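Local coordinates for UPF0311 protein RPA1785 (Rhodopseudomonas palustris, PDB 3C5O), which is of unknown function but belongs to the UPF0311 (DUF3237) family and folds as an eight-stranded antiparallel beta-barrel, at residues Y128-L131 and M132-F136. Sequence-based numbering, arbitrary orientation.
Sequences YQWL and MQYLF
Trp-130 and Gln-133 meet in a 3-10 turn, part of the loop between barrel strands 114-122 and 136-142. Three successive i to i+3 backbone bonds build the turn. Leu-131 N donates to Tyr-128 O, Met-132 N donates to Gln-129 O at 3.1 Å, and Gln-133 N donates to Trp-130 O at 3.1 Å.

Gln-133 lies back along the turn, its chain extended beyond CG (chi2 179°). Its CB is 3.7 Å from Trp-130 O. Next, CG comes within 3.5 Å of Gln-129 O. CD passes Trp-130 CA. At the tip, OE1 stays near that same atom and NE2 lies beside the Gln-129 carbonyl. With an alanine here, CG and the amide are gone, which is likely to leave a gap beside Gln-129 O and Trp-130 CA and to lose the packing on Phe-93 of the second subunit.

Leu-131 CD2 lies over one face of the Trp-130 ring, near its rim, and also touches Phe-136 CZ. Phe-136 starts the next strand and packs edge-to-face with Phe-121. The Trp-130 and Phe-136 side chains cross at about a right angle. Trp-130 CZ3 reaches the edge of the Phe-136 ring, in its plane, 3.8 Å from CE1.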
ATOM      1  N   TYR B 128       7.712 -20.914 -12.388  1.00 60.06           N
ATOM      2  CA  TYR B 128       8.168 -19.657 -11.795  1.00 58.46           C
ATOM      3  C   TYR B 128       7.478 -19.363 -10.479  1.00 58.20           C
ATOM      4  O   TYR B 128       7.556 -18.261  -9.953  1.00 56.33           O
ATOM      5  CB  TYR B 128       7.995 -18.493 -12.786  1.00 56.71           C
ATOM      6  CG  TYR B 128       8.788 -18.725 -14.043  1.00 57.74           C
ATOM      7  CD1 TYR B 128       8.211 -19.354 -15.153  1.00 57.93           C
ATOM      8  CD2 TYR B 128      10.130 -18.395 -14.102  1.00 55.90           C
ATOM      9  CE1 TYR B 128       8.947 -19.589 -16.300  1.00 57.97           C
ATOM     10  CE2 TYR B 128      10.872 -18.646 -15.242  1.00 58.28           C
ATOM     11  CZ  TYR B 128      10.275 -19.231 -16.338  1.00 59.31           C
ATOM     12  OH  TYR B 128      11.027 -19.467 -17.474  1.00 63.18           O
ATOM     13  N   GLN B 129       6.816 -20.380  -9.962  1.00 60.53           N
ATOM     14  CA  GLN B 129       6.145 -20.352  -8.675  1.00 61.68           C
ATOM     15  C   GLN B 129       7.092 -19.913  -7.564  1.00 60.99           C
ATOM     16  O   GLN B 129       6.692 -19.191  -6.652  1.00 60.12           O
ATOM     17  CB  GLN B 129       5.606 -21.767  -8.378  1.00 64.61           C
ATOM     18  CG  GLN B 129       4.164 -21.871  -7.898  1.00 66.29           C
ATOM     19  CD  GLN B 129       3.145 -21.256  -8.856  1.00 66.24           C
ATOM     20  OE1 GLN B 129       3.312 -20.126  -9.301  1.00 57.87           O
ATOM     21  NE2 GLN B 129       2.053 -22.013  -9.159  1.00 67.08           N
ATOM     22  N   TRP B 130       8.348 -20.344  -7.651  1.00 61.29           N
ATOM     23  CA  TRP B 130       9.366 -19.971  -6.662  1.00 60.84           C
ATOM     24  C   TRP B 130       9.531 -18.453  -6.501  1.00 58.06           C
ATOM     25  O   TRP B 130      10.003 -18.001  -5.470  1.00 58.28           O
ATOM     26  CB  TRP B 130      10.724 -20.629  -6.972  1.00 62.04           C
ATOM     27  CG  TRP B 130      11.378 -20.184  -8.283  1.00 61.42           C
ATOM     28  CD1 TRP B 130      11.046 -20.602  -9.546  1.00 61.47           C
ATOM     29  CD2 TRP B 130      12.466 -19.259  -8.445  1.00 59.38           C
ATOM     30  NE1 TRP B 130      11.853 -19.989 -10.474  1.00 61.21           N
ATOM     31  CE2 TRP B 130      12.727 -19.158  -9.830  1.00 58.31           C
ATOM     32  CE3 TRP B 130      13.252 -18.516  -7.557  1.00 59.11           C
ATOM     33  CZ2 TRP B 130      13.734 -18.345 -10.348  1.00 57.47           C
ATOM     34  CZ3 TRP B 130      14.256 -17.696  -8.083  1.00 58.65           C
ATOM     35  CH2 TRP B 130      14.487 -17.624  -9.462  1.00 57.75           C
ATOM     36  N   LEU B 131       9.155 -17.679  -7.524  1.00 55.51           N
ATOM     37  CA  LEU B 131       9.299 -16.221  -7.485  1.00 52.82           C
ATOM     38  C   LEU B 131       8.444 -15.557  -6.389  1.00 53.24           C
ATOM     39  O   LEU B 131       8.749 -14.450  -5.939  1.00 50.50           O
ATOM     40  CB  LEU B 131       9.016 -15.588  -8.858  1.00 50.55           C
ATOM     41  CG  LEU B 131      10.013 -15.903  -9.987  1.00 49.90           C
ATOM     42  CD1 LEU B 131       9.635 -15.130 -11.229  1.00 49.31           C
ATOM     43  CD2 LEU B 131      11.442 -15.568  -9.599  1.00 48.69           C
HETATM   44  N   MSE B 132       7.408 -16.251  -5.929  1.00 55.01           N
HETATM   45  CA  MSE B 132       6.579 -15.728  -4.865  1.00 58.28           C
HETATM   46  C   MSE B 132       6.784 -16.442  -3.549  1.00 58.37           C
HETATM   47  O   MSE B 132       6.047 -16.188  -2.595  1.00 59.58           O
HETATM   48  CB  MSE B 132       5.111 -15.829  -5.245  1.00 58.10           C
HETATM   49  CG  MSE B 132       4.913 -15.817  -6.719  1.00 60.18           C
HETATM   50 SE   MSE B 132       3.282 -16.686  -7.112  1.00 67.22          SE
HETATM   51  CE  MSE B 132       2.195 -15.102  -7.027  1.00 57.59           C
ATOM     52  N   GLN B 133       7.784 -17.311  -3.489  1.00 58.66           N
ATOM     53  CA  GLN B 133       8.092 -18.055  -2.271  1.00 60.41           C
ATOM     54  C   GLN B 133       9.353 -17.571  -1.522  1.00 60.00           C
ATOM     55  O   GLN B 133       9.720 -18.129  -0.481  1.00 62.40           O
ATOM     56  CB  GLN B 133       8.232 -19.546  -2.598  1.00 62.52           C
ATOM     57  CG  GLN B 133       7.036 -20.161  -3.315  1.00 62.62           C
ATOM     58  CD  GLN B 133       7.251 -21.651  -3.629  1.00 66.19           C
ATOM     59  OE1 GLN B 133       8.300 -22.237  -3.317  1.00 68.99           O
ATOM     60  NE2 GLN B 133       6.257 -22.261  -4.250  1.00 67.11           N
ATOM     61  N   TYR B 134      10.014 -16.551  -2.058  1.00 57.08           N
ATOM     62  CA  TYR B 134      11.235 -15.988  -1.480  1.00 56.97           C
ATOM     63  C   TYR B 134      11.134 -14.466  -1.459  1.00 54.75           C
ATOM     64  O   TYR B 134      10.369 -13.883  -2.213  1.00 52.66           O
ATOM     65  CB  TYR B 134      12.466 -16.395  -2.302  1.00 56.89           C
ATOM     66  CG  TYR B 134      12.775 -17.882  -2.291  1.00 60.12           C
ATOM     67  CD1 TYR B 134      13.627 -18.431  -1.323  1.00 62.95           C
ATOM     68  CD2 TYR B 134      12.238 -18.730  -3.247  1.00 59.15           C
ATOM     69  CE1 TYR B 134      13.926 -19.794  -1.309  1.00 66.09           C
ATOM     70  CE2 TYR B 134      12.515 -20.107  -3.236  1.00 64.09           C
ATOM     71  CZ  TYR B 134      13.361 -20.632  -2.263  1.00 66.15           C
ATOM     72  OH  TYR B 134      13.657 -21.981  -2.257  1.00 69.47           O
ATOM     73  N   LEU B 135      11.911 -13.829  -0.596  1.00 55.06           N
ATOM     74  CA  LEU B 135      12.132 -12.399  -0.704  1.00 53.58           C
ATOM     75  C   LEU B 135      13.299 -12.177  -1.655  1.00 52.58           C
ATOM     76  O   LEU B 135      14.211 -13.018  -1.743  1.00 53.66           O
ATOM     77  CB  LEU B 135      12.487 -11.845   0.661  1.00 55.66           C
ATOM     78  CG  LEU B 135      12.295 -10.388   1.035  1.00 55.50           C
ATOM     79  CD1 LEU B 135      10.871 -10.207   1.424  1.00 57.76           C
ATOM     80  CD2 LEU B 135      13.189 -10.081   2.217  1.00 59.56           C
ATOM     81  N   PHE B 136      13.292 -11.048  -2.355  1.00 50.17           N
ATOM     82  CA  PHE B 136      14.379 -10.728  -3.263  1.00 49.85           C
ATOM     83  C   PHE B 136      14.848  -9.318  -2.985  1.00 50.06           C
ATOM     84  O   PHE B 136      14.081  -8.466  -2.507  1.00 49.30           O
ATOM     85  CB  PHE B 136      13.945 -10.853  -4.727  1.00 48.23           C
ATOM     86  CG  PHE B 136      13.499 -12.233  -5.125  1.00 50.10           C
ATOM     87  CD1 PHE B 136      14.362 -13.096  -5.780  1.00 50.41           C
ATOM     88  CD2 PHE B 136      12.192 -12.656  -4.889  1.00 50.54           C
ATOM     89  CE1 PHE B 136      13.951 -14.386  -6.151  1.00 53.24           C
ATOM     90  CE2 PHE B 136      11.772 -13.932  -5.265  1.00 51.71           C
ATOM     91  CZ  PHE B 136      12.656 -14.802  -5.897  1.00 52.88           C
TER